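Local atomic coordinates of 182aa long hypothetical protein (Pyrococcus horikoshii, PDB entry 2GAN), a protein that is of unknown function but belongs to the GNAT family and so probably transfers an acetyl group from acetyl-coenzyme A to an acceptor not yet identified. Residues Asp15-Leu20 and Ile109-Val114; Tyr70-Asp75 and Lys121-Thr126; Phe162-Arg167 and Val172-Asn177. One frame throughout, in Å; residues are numbered along the deposited sequence.

In the fold
The three contacts illustrate how chemistry follows position in a fold. Interaction 1 lies in the core, its centre about 8 Å from the centre of the chain, where helix 14-27 packs on strand 106-114 through hydrocarbon alone. Interaction 2, partly buried, sets the start of helix 123-137 on strand 68-74 of the same mixed sheet, and its helix end grips a sulfate. The two touch, Phe112 of the first packing against Gly124 of the second. Interaction 3 is remote, its centre about 32 Å and 38 Å from theirs: a hairpin joined by main-chain hydrogen bonds, with a dense aromatic end and more exposed margins. All three also reach the second subunit.

Interaction 1: Asp15-Leu20 and Ile109-Val114; sequences DELLEL and IEFFVV. With SO4 (sulfate ion), chain D.
Leu17 turns CG away from its own carbonyl carbon (chi1 -73°), and Phe111 swings its ring away from its backbone N (chi1 -157°); these two choices bring a methyl fork and an aromatic rim together across the gap between helix 15-20 and strand 109-114. The backbones themselves stay well apart, with 10.4 Å between Leu17 CA and Phe111 CA, so side chains alone bridge the space. Leu17 CD2 approaches the edge of the ring near its plane and lies 3.9 Å from Phe111 CE1, while CD1 of the same leucine is 4.0 Å from Phe111 CZ. The two methyls sit on either side of the ring plane, so the leucine fork straddles the rim at CE1 and CZ. One helical turn later the contact is slacker: Leu20 CD2 stands 4.4 Å from Val113 CG1. The interface between helix 14-27 and strand 106-114 is small, buried and wholly apolar.

Phe111 also has a polar role. Its backbone adopts the left-handed conformation, consistent with the bulge that GNAT proteins carry in this strand, and its amide points to a sulfate, with 2.8 Å from Phe111 N to O4 of the ion and a bent N-H...O angle of 139°. Arg61 binds the same ion. The sulfate probably came from the crystallisation liquor, but in relatives the main chain of this strand faces acetyl-coenzyme A, so the site may mark part of that cleft.

Around the pair, helix 47-65 adds Tyr54 and Leu58 to the Phe111 ring, and Phe66 meets it at an inclined angle. Strand 78-85 supplies Thr81, which touches Leu17 and hydrogen-bonds to the Phe111 carbonyl, while Met21 and Ile24 carry the packing onward along helix 14-27.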
loop_
_atom_site.group_PDB
_atom_site.type_symbol
_atom_site.label_atom_id
_atom_site.label_comp_id
_atom_site.label_asym_id
_atom_site.label_seq_id
_atom_site.Cartn_x
_atom_site.Cartn_y
_atom_site.Cartn_z
ATOM N N ASP A 15 -12.656 23.059 7.100
ATOM C CA ASP A 15 -11.316 23.632 7.101
ATOM C C ASP A 15 -10.318 22.769 7.862
ATOM O O ASP A 15 -9.216 22.484 7.368
ATOM C CB ASP A 15 -11.358 25.045 7.677
ATOM C CG ASP A 15 -12.180 25.993 6.811
ATOM O OD1 ASP A 15 -12.118 25.849 5.572
ATOM O OD2 ASP A 15 -12.869 26.872 7.365
ATOM N N GLU A 16 -10.703 22.346 9.061
ATOM C CA GLU A 16 -9.829 21.503 9.870
ATOM C C GLU A 16 -9.580 20.171 9.166
ATOM O O GLU A 16 -8.464 19.662 9.175
ATOM C CB GLU A 16 -10.432 21.261 11.262
ATOM C CG GLU A 16 -9.494 20.438 12.145
ATOM C CD GLU A 16 -9.845 20.476 13.622
ATOM O OE1 GLU A 16 -10.944 20.954 13.982
ATOM O OE2 GLU A 16 -9.017 20.005 14.425
ATOM N N LEU A 17 -10.622 19.614 8.554
ATOM C CA LEU A 17 -10.505 18.348 7.835
ATOM C C LEU A 17 -9.635 18.502 6.580
ATOM O O LEU A 17 -8.781 17.658 6.290
ATOM C CB LEU A 17 -11.891 17.819 7.446
ATOM C CG LEU A 17 -12.757 17.237 8.572
ATOM C CD1 LEU A 17 -14.172 16.967 8.069
ATOM C CD2 LEU A 17 -12.123 15.941 9.084
ATOM N N LEU A 18 -9.849 19.584 5.842
ATOM C CA LEU A 18 -9.075 19.839 4.632
ATOM C C LEU A 18 -7.572 19.759 4.911
ATOM O O LEU A 18 -6.825 19.098 4.183
ATOM C CB LEU A 18 -9.414 21.225 4.078
ATOM C CG LEU A 18 -8.867 21.569 2.691
ATOM C CD1 LEU A 18 -9.441 20.609 1.665
ATOM C CD2 LEU A 18 -9.250 22.996 2.337
ATOM N N GLU A 19 -7.139 20.434 5.975
ATOM C CA GLU A 19 -5.729 20.474 6.360
ATOM C C GLU A 19 -5.233 19.106 6.838
ATOM O O GLU A 19 -4.074 18.740 6.619
ATOM C CB GLU A 19 -5.525 21.551 7.441
ATOM C CG GLU A 19 -4.075 21.769 7.892
ATOM C CD GLU A 19 -3.856 23.146 8.513
ATOM O OE1 GLU A 19 -4.820 23.709 9.078
ATOM O OE2 GLU A 19 -2.716 23.661 8.447
ATOM N N LEU A 20 -6.108 18.350 7.493
ATOM C CA LEU A 20 -5.736 17.013 7.950
ATOM C C LEU A 20 -5.521 16.139 6.704
ATOM O O LEU A 20 -4.539 15.396 6.610
ATOM C CB LEU A 20 -6.844 16.418 8.836
ATOM C CG LEU A 20 -6.782 14.911 9.148
ATOM C CD1 LEU A 20 -5.415 14.548 9.705
ATOM C CD2 LEU A 20 -7.876 14.535 10.144
ATOM N N ILE A 109 -18.760 2.452 5.005
ATOM C CA ILE A 109 -17.783 3.103 5.861
ATOM C C ILE A 109 -16.763 3.723 4.920
ATOM O O ILE A 109 -16.344 3.088 3.958
ATOM C CB ILE A 109 -17.062 2.093 6.782
ATOM C CG1 ILE A 109 -18.004 1.681 7.925
ATOM C CG2 ILE A 109 -15.752 2.703 7.311
ATOM C CD1 ILE A 109 -17.466 0.579 8.823
ATOM N N GLU A 110 -16.384 4.965 5.182
ATOM C CA GLU A 110 -15.405 5.648 4.350
ATOM C C GLU A 110 -14.830 6.826 5.118
ATOM O O GLU A 110 -15.147 7.021 6.300
ATOM C CB GLU A 110 -16.050 6.108 3.026
ATOM C CG GLU A 110 -17.268 7.017 3.146
ATOM C CD GLU A 110 -18.062 7.141 1.829
ATOM O OE1 GLU A 110 -18.834 8.108 1.689
ATOM O OE2 GLU A 110 -17.930 6.273 0.939
ATOM N N PHE A 111 -13.959 7.594 4.470
ATOM C CA PHE A 111 -13.363 8.757 5.120
ATOM C C PHE A 111 -12.716 8.321 6.437
ATOM O O PHE A 111 -12.816 9.015 7.450
ATOM C CB PHE A 111 -14.462 9.789 5.382
ATOM C CG PHE A 111 -13.963 11.190 5.518
ATOM C CD1 PHE A 111 -14.089 11.871 6.720
ATOM C CD2 PHE A 111 -13.440 11.862 4.418
ATOM C CE1 PHE A 111 -13.709 13.206 6.828
ATOM C CE2 PHE A 111 -13.057 13.194 4.511
ATOM C CZ PHE A 111 -13.193 13.870 5.712
ATOM N N PHE A 112 -12.065 7.159 6.399
ATOM C CA PHE A 112 -11.399 6.566 7.558
ATOM C C PHE A 112 -9.914 6.877 7.509
ATOM O O PHE A 112 -9.192 6.311 6.703
ATOM C CB PHE A 112 -11.572 5.044 7.535
ATOM C CG PHE A 112 -10.856 4.317 8.650
ATOM C CD1 PHE A 112 -10.342 3.037 8.437
ATOM C CD2 PHE A 112 -10.729 4.880 9.912
ATOM C CE1 PHE A 112 -9.711 2.326 9.462
ATOM C CE2 PHE A 112 -10.098 4.175 10.951
ATOM C CZ PHE A 112 -9.589 2.896 10.719
ATOM N N VAL A 113 -9.451 7.759 8.382
ATOM C CA VAL A 113 -8.046 8.091 8.378
ATOM C C VAL A 113 -7.547 8.398 9.769
ATOM O O VAL A 113 -8.332 8.530 10.705
ATOM C CB VAL A 113 -7.772 9.303 7.460
ATOM C CG1 VAL A 113 -7.839 10.594 8.267
ATOM C CG2 VAL A 113 -6.436 9.131 6.779
ATOM N N VAL A 114 -6.234 8.500 9.902
ATOM C CA VAL A 114 -5.625 8.815 11.184
ATOM C C VAL A 114 -4.464 9.773 10.955
ATOM O O VAL A 114 -3.712 9.620 9.999
ATOM C CB VAL A 114 -5.090 7.553 11.886
ATOM C CG1 VAL A 114 -4.325 7.955 13.140
ATOM C CG2 VAL A 114 -6.240 6.628 12.252
HETATM S S SO4 D . -12.673 7.585 0.971
HETATM O O1 SO4 D . -11.430 7.657 1.765
HETATM O O2 SO4 D . -13.025 6.172 0.703
HETATM O O3 SO4 D . -12.455 8.289 -0.305
HETATM O O4 SO4 D . -13.772 8.217 1.717
#

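Interaction 2: Tyr70-Asp75 and Lys121-Thr126. With SO4 (sulfate ion), chain C; SO4 (sulfate ion), chain E.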
loop_
_atom_site.group_PDB
_atom_site.type_symbol
_atom_site.label_atom_id
_atom_site.label_comp_id
_atom_site.label_asym_id
_atom_site.label_seq_id
_atom_site.Cartn_x
_atom_site.Cartn_y
_atom_site.Cartn_z
ATOM N N TYR A 70 -17.803 10.820 12.279
ATOM C CA TYR A 70 -17.215 10.651 13.589
ATOM C C TYR A 70 -15.751 11.032 13.528
ATOM O O TYR A 70 -15.102 10.878 12.496
ATOM C CB TYR A 70 -17.390 9.204 14.053
ATOM C CG TYR A 70 -18.828 8.851 14.355
ATOM C CD1 TYR A 70 -19.412 9.202 15.570
ATOM C CD2 TYR A 70 -19.613 8.179 13.418
ATOM C CE1 TYR A 70 -20.746 8.891 15.850
ATOM C CE2 TYR A 70 -20.944 7.863 13.689
ATOM C CZ TYR A 70 -21.506 8.223 14.906
ATOM O OH TYR A 70 -22.824 7.903 15.168
ATOM N N THR A 71 -15.235 11.570 14.624
ATOM C CA THR A 71 -13.839 11.960 14.656
ATOM C C THR A 71 -13.262 11.586 15.990
ATOM O O THR A 71 -13.983 11.456 16.977
ATOM C CB THR A 71 -13.651 13.487 14.538
ATOM O OG1 THR A 71 -14.224 14.116 15.691
ATOM C CG2 THR A 71 -14.304 14.025 13.282
ATOM N N TYR A 72 -11.953 11.404 16.020
ATOM C CA TYR A 72 -11.300 11.123 17.277
ATOM C C TYR A 72 -10.632 12.450 17.562
ATOM O O TYR A 72 -9.885 12.972 16.733
ATOM C CB TYR A 72 -10.267 10.004 17.148
ATOM C CG TYR A 72 -9.736 9.539 18.492
ATOM C CD1 TYR A 72 -8.674 10.196 19.112
ATOM C CD2 TYR A 72 -10.319 8.456 19.157
ATOM C CE1 TYR A 72 -8.200 9.786 20.358
ATOM C CE2 TYR A 72 -9.861 8.039 20.406
ATOM C CZ TYR A 72 -8.801 8.708 21.001
ATOM O OH TYR A 72 -8.351 8.302 22.238
ATOM N N GLN A 73 -10.943 13.028 18.711
ATOM C CA GLN A 73 -10.362 14.303 19.072
ATOM C C GLN A 73 -9.559 14.202 20.353
ATOM O O GLN A 73 -9.869 13.412 21.251
ATOM C CB GLN A 73 -11.456 15.365 19.239
ATOM C CG GLN A 73 -12.281 15.622 17.979
ATOM C CD GLN A 73 -13.232 16.807 18.115
ATOM O OE1 GLN A 73 -14.119 17.008 17.275
ATOM N NE2 GLN A 73 -13.049 17.600 19.171
ATOM N N LYS A 74 -8.508 15.007 20.412
ATOM C CA LYS A 74 -7.646 15.080 21.573
ATOM C C LYS A 74 -7.605 16.562 21.896
ATOM O O LYS A 74 -7.108 17.360 21.099
ATOM C CB LYS A 74 -6.238 14.592 21.243
ATOM C CG LYS A 74 -5.355 14.389 22.468
ATOM C CD LYS A 74 -3.960 13.925 22.064
ATOM C CE LYS A 74 -3.250 13.181 23.195
ATOM N NZ LYS A 74 -3.162 13.971 24.455
ATOM N N ASP A 75 -8.152 16.938 23.044
ATOM C CA ASP A 75 -8.154 18.335 23.434
ATOM C C ASP A 75 -8.753 19.208 22.327
ATOM O O ASP A 75 -8.144 20.191 21.912
ATOM C CB ASP A 75 -6.719 18.775 23.757
ATOM C CG ASP A 75 -6.152 18.059 24.982
ATOM O OD1 ASP A 75 -4.915 18.026 25.141
ATOM O OD2 ASP A 75 -6.948 17.538 25.791
ATOM N N LYS A 121 -1.362 4.003 17.662
ATOM C CA LYS A 121 -1.776 4.472 18.982
ATOM C C LYS A 121 -3.132 3.903 19.384
ATOM O O LYS A 121 -3.647 4.210 20.461
ATOM C CB LYS A 121 -1.865 6.001 18.991
ATOM C CG LYS A 121 -0.554 6.719 18.704
ATOM C CD LYS A 121 0.401 6.604 19.876
ATOM C CE LYS A 121 1.699 7.377 19.624
ATOM N NZ LYS A 121 1.471 8.827 19.303
ATOM N N GLY A 122 -3.712 3.086 18.506
ATOM C CA GLY A 122 -5.002 2.487 18.786
ATOM C C GLY A 122 -6.176 3.334 18.326
ATOM O O GLY A 122 -7.324 2.953 18.538
ATOM N N ILE A 123 -5.905 4.474 17.692
ATOM C CA ILE A 123 -6.980 5.349 17.233
ATOM C C ILE A 123 -7.794 4.734 16.094
ATOM O O ILE A 123 -9.023 4.772 16.112
ATOM C CB ILE A 123 -6.434 6.727 16.777
ATOM C CG1 ILE A 123 -5.720 7.420 17.937
ATOM C CG2 ILE A 123 -7.590 7.621 16.328
ATOM C CD1 ILE A 123 -4.985 8.671 17.527
ATOM N N GLY A 124 -7.112 4.172 15.105
ATOM C CA GLY A 124 -7.806 3.556 13.992
ATOM C C GLY A 124 -8.716 2.426 14.445
ATOM O O GLY A 124 -9.868 2.331 14.007
ATOM N N SER A 125 -8.206 1.569 15.327
ATOM C CA SER A 125 -8.986 0.443 15.830
ATOM C C SER A 125 -10.258 0.918 16.527
ATOM O O SER A 125 -11.327 0.345 16.327
ATOM C CB SER A 125 -8.153 -0.390 16.814
ATOM O OG SER A 125 -6.981 -0.892 16.190
ATOM N N THR A 126 -10.127 1.965 17.339
ATOM C CA THR A 126 -11.244 2.531 18.093
ATOM C C THR A 126 -12.295 3.097 17.158
ATOM O O THR A 126 -13.499 2.885 17.347
ATOM C CB THR A 126 -10.755 3.661 19.031
ATOM O OG1 THR A 126 -9.950 3.101 20.072
ATOM C CG2 THR A 126 -11.932 4.415 19.643
HETATM S S SO4 C . -4.284 1.793 15.021
HETATM O O1 SO4 C . -2.987 1.883 15.710
HETATM O O2 SO4 C . -4.191 0.786 13.959
HETATM O O3 SO4 C . -4.613 3.108 14.437
HETATM O O4 SO4 C . -5.340 1.413 15.962
HETATM S S SO4 E . -1.291 13.858 27.525
HETATM O O1 SO4 E . -0.177 13.113 26.907
HETATM O O2 SO4 E . -2.459 12.972 27.669
HETATM O O3 SO4 E . -1.641 15.006 26.672
HETATM O O4 SO4 E . -0.875 14.346 28.855
#
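Tyr72 and Ile123 meet almost at right angles, the isoleucine lying across the base and one face of the phenol ring. With CG anti to its backbone N (chi1 -171°), Tyr72 directs its ring from strand 70-74 toward the beginning of helix 123-126. Ile123 CG2 presses on the root of the ring, 3.6 Å from Tyr72 CG, whereas CG1 of Ile123 sits 4.1 Å above the plane of the Tyr72 ring and toward its rim. Thr126 arrives differently: its CG2 lies at the ring edge, 4.2 Å from Tyr72 CE2. The two branched residues, three apart in the helix, thus meet a face and an edge of one aromatic group.

Thr126 turns its hydroxyl back to its own helix. Gly122 O accepts both Thr126 OG1, at 3.0 Å, and Thr126 N, the donors coming from opposite faces of the carbonyl plane. Gly122 is the N-cap, and the amides of Gly122, Gly124 and Ser125, with Ser125 OG, bind a sulfate: Gly124 N reaches O3 of the ion at 2.8 Å, and Ser125 N and OG share its O4, the amide bond fairly straight at 161°. The absence of a side chain at Gly124 lets the ion come close to the helix start. Such glycine-rich helix starts bind the pyrophosphate of acetyl-coenzyme A in GNAT enzymes, so the sulfate probably mimics a phosphate.

In the sheet, strand 68-74 runs between strands 2-6 and 78-85. Val4 of the first touches Thr126, Ile79 of the second touches both Tyr72 and Ile123, and Phe118 packs on Ile123 from the loop before helix 123-137.

Interaction 3: Phe162-Arg167 and Val172-Asn177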
loop_
_atom_site.group_PDB
_atom_site.type_symbol
_atom_site.label_atom_id
_atom_site.label_comp_id
_atom_site.label_asym_id
_atom_site.label_seq_id
_atom_site.Cartn_x
_atom_site.Cartn_y
_atom_site.Cartn_z
ATOM N N PHE A 162 7.402 2.218 -15.031
ATOM C CA PHE A 162 6.763 0.920 -15.205
ATOM C C PHE A 162 5.275 1.043 -15.522
ATOM O O PHE A 162 4.614 1.988 -15.095
ATOM C CB PHE A 162 6.962 0.041 -13.960
ATOM C CG PHE A 162 8.369 -0.482 -13.792
ATOM C CD1 PHE A 162 9.394 0.351 -13.353
ATOM C CD2 PHE A 162 8.670 -1.808 -14.086
ATOM C CE1 PHE A 162 10.700 -0.129 -13.204
ATOM C CE2 PHE A 162 9.970 -2.298 -13.941
ATOM C CZ PHE A 162 10.987 -1.454 -13.500
ATOM N N ARG A 163 4.762 0.089 -16.294
ATOM C CA ARG A 163 3.352 0.058 -16.667
ATOM C C ARG A 163 2.784 -1.333 -16.429
ATOM O O ARG A 163 3.495 -2.329 -16.527
ATOM C CB ARG A 163 3.165 0.466 -18.133
ATOM C CG ARG A 163 3.153 1.978 -18.333
ATOM C CD ARG A 163 2.534 2.392 -19.673
ATOM N NE ARG A 163 2.206 3.822 -19.701
ATOM C CZ ARG A 163 1.317 4.402 -18.895
ATOM N NH1 ARG A 163 1.088 5.704 -18.986
ATOM N NH2 ARG A 163 0.652 3.679 -18.003
ATOM N N GLU A 164 1.503 -1.398 -16.091
ATOM C CA GLU A 164 0.865 -2.677 -15.831
ATOM C C GLU A 164 0.683 -3.439 -17.139
ATOM O O GLU A 164 0.260 -2.868 -18.143
ATOM C CB GLU A 164 -0.480 -2.451 -15.144
ATOM C CG GLU A 164 -1.174 -3.723 -14.698
ATOM C CD GLU A 164 -2.376 -3.448 -13.814
ATOM O OE1 GLU A 164 -3.082 -4.419 -13.454
ATOM O OE2 GLU A 164 -2.611 -2.264 -13.477
ATOM N N ILE A 165 1.015 -4.726 -17.125
ATOM C CA ILE A 165 0.902 -5.558 -18.318
ATOM C C ILE A 165 0.102 -6.824 -18.042
ATOM O O ILE A 165 -0.443 -7.433 -18.960
ATOM C CB ILE A 165 2.304 -5.975 -18.846
ATOM C CG1 ILE A 165 3.163 -4.731 -19.101
ATOM C CG2 ILE A 165 2.168 -6.797 -20.122
ATOM C CD1 ILE A 165 2.555 -3.741 -20.080
HETATM N N MSE A 166 0.024 -7.214 -16.776
HETATM C CA MSE A 166 -0.697 -8.428 -16.416
HETATM C C MSE A 166 -0.988 -8.472 -14.925
HETATM O O MSE A 166 -0.290 -7.843 -14.130
HETATM C CB MSE A 166 0.141 -9.643 -16.815
HETATM C CG MSE A 166 -0.544 -10.981 -16.647
HETATM SE SE MSE A 166 0.616 -12.416 -17.241
HETATM C CE MSE A 166 0.373 -12.218 -19.149
ATOM N N ARG A 167 -2.022 -9.211 -14.543
ATOM C CA ARG A 167 -2.370 -9.325 -13.137
ATOM C C ARG A 167 -2.893 -10.710 -12.779
ATOM O O ARG A 167 -3.824 -10.841 -11.983
ATOM C CB ARG A 167 -3.405 -8.260 -12.745
ATOM C CG ARG A 167 -4.675 -8.228 -13.587
ATOM C CD ARG A 167 -4.475 -7.430 -14.876
ATOM N NE ARG A 167 -5.735 -7.179 -15.578
ATOM C CZ ARG A 167 -6.483 -8.121 -16.147
ATOM N NH1 ARG A 167 -7.612 -7.787 -16.757
ATOM N NH2 ARG A 167 -6.099 -9.392 -16.118
ATOM N N VAL A 172 0.387 -8.793 -9.608
ATOM C CA VAL A 172 0.249 -7.804 -10.668
ATOM C C VAL A 172 1.619 -7.556 -11.285
ATOM O O VAL A 172 2.438 -6.851 -10.704
ATOM C CB VAL A 172 -0.278 -6.467 -10.125
ATOM C CG1 VAL A 172 -0.300 -5.438 -11.242
ATOM C CG2 VAL A 172 -1.667 -6.646 -9.536
ATOM N N ILE A 173 1.873 -8.134 -12.455
ATOM C CA ILE A 173 3.162 -7.953 -13.111
ATOM C C ILE A 173 3.265 -6.618 -13.844
ATOM O O ILE A 173 2.352 -6.232 -14.580
ATOM C CB ILE A 173 3.447 -9.080 -14.125
ATOM C CG1 ILE A 173 3.469 -10.438 -13.420
ATOM C CG2 ILE A 173 4.780 -8.837 -14.810
ATOM C CD1 ILE A 173 2.109 -11.061 -13.255
ATOM N N LEU A 174 4.378 -5.915 -13.634
ATOM C CA LEU A 174 4.612 -4.624 -14.279
ATOM C C LEU A 174 5.869 -4.710 -15.139
ATOM O O LEU A 174 6.800 -5.452 -14.820
ATOM C CB LEU A 174 4.800 -3.525 -13.233
ATOM C CG LEU A 174 3.761 -3.416 -12.116
ATOM C CD1 LEU A 174 4.284 -2.486 -11.039
ATOM C CD2 LEU A 174 2.440 -2.911 -12.675
ATOM N N LYS A 175 5.897 -3.943 -16.221
ATOM C CA LYS A 175 7.034 -3.940 -17.132
ATOM C C LYS A 175 7.559 -2.530 -17.361
ATOM O O LYS A 175 6.784 -1.594 -17.562
ATOM C CB LYS A 175 6.638 -4.558 -18.479
ATOM C CG LYS A 175 7.733 -4.490 -19.537
ATOM C CD LYS A 175 7.321 -5.169 -20.840
ATOM C CE LYS A 175 8.430 -5.052 -21.887
ATOM N NZ LYS A 175 8.136 -5.761 -23.163
ATOM N N PHE A 176 8.878 -2.384 -17.324
ATOM C CA PHE A 176 9.506 -1.088 -17.542
ATOM C C PHE A 176 9.324 -0.639 -18.984
ATOM O O PHE A 176 9.370 -1.455 -19.907
ATOM C CB PHE A 176 11.000 -1.157 -17.247
ATOM C CG PHE A 176 11.729 0.121 -17.530
ATOM C CD1 PHE A 176 11.584 1.219 -16.691
ATOM C CD2 PHE A 176 12.545 0.239 -18.647
ATOM C CE1 PHE A 176 12.247 2.418 -16.963
ATOM C CE2 PHE A 176 13.211 1.435 -18.924
ATOM C CZ PHE A 176 13.061 2.523 -18.084
ATOM N N ASN A 177 9.126 0.663 -19.166
ATOM C CA ASN A 177 8.954 1.253 -20.492
ATOM C C ASN A 177 9.974 2.387 -20.626
ATOM O O ASN A 177 9.898 3.398 -19.919
ATOM C CB ASN A 177 7.531 1.802 -20.649
ATOM C CG ASN A 177 7.156 2.056 -22.103
ATOM O OD1 ASN A 177 6.980 1.119 -22.888
ATOM N ND2 ASN A 177 7.040 3.327 -22.468
#
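Phe162 and Phe176 form the dense end of this hairpin. They are a non-hydrogen-bonded antiparallel pair, and their rings make an edge-to-face stack, the edge of Phe176 toward the face of Phe162, with planes at 64°. Phe162 holds CG beside its backbone N and opposite the carbonyl carbon (chi1 -72°), which lays its ring under Phe176 CB; that carbon, 3.8 Å from the Phe162 centroid and near the ring normal, adds a CH-pi contact to the stack. Leu174 shares this face, its CB 4.2 Å from Phe162 CB, and Tyr157 and Phe181 enlarge the aromatic cluster. With an alanine at Phe162, the edge of Phe176 would probably lose its aromatic partner and a gap would be likely to open beside Leu174.

The looser part lies at exposed Arg163, Glu164, Ile165 and Arg167. Glu164 lays its extended chain beside Val172, OE1 making a van der Waals contact 3.7 Å from Val172 CG1. Ile165 brings CG1 to 3.5 Å from Lys175 CB, while Ile173 is buried, its CB 4.3 Å from Met166 CB.

Main-chain bonds hold the strands. Arg163 and Lys175 exchange a matched pair, Lys175 N meeting Arg163 O at 2.9 Å and 171°. Beyond them the register slips by one in a classic beta bulge: Ile173 O takes Ile165 N at 3.2 Å and, weakly, the amide of the selenomethionine Met166.

Residues 172-175 also pair antiparallel with a strand of the second subunit, whose Val144 packs on Leu174. GNAT folds commonly place their last two strands beside the fifth strand of their own sheet; here the neighbour's sheet is extended instead, consistent with a swapped arrangement. Apolar residues on one face and main-chain bonding along a shared edge imply that this hairpin belongs as much to the dimer as to its own chain.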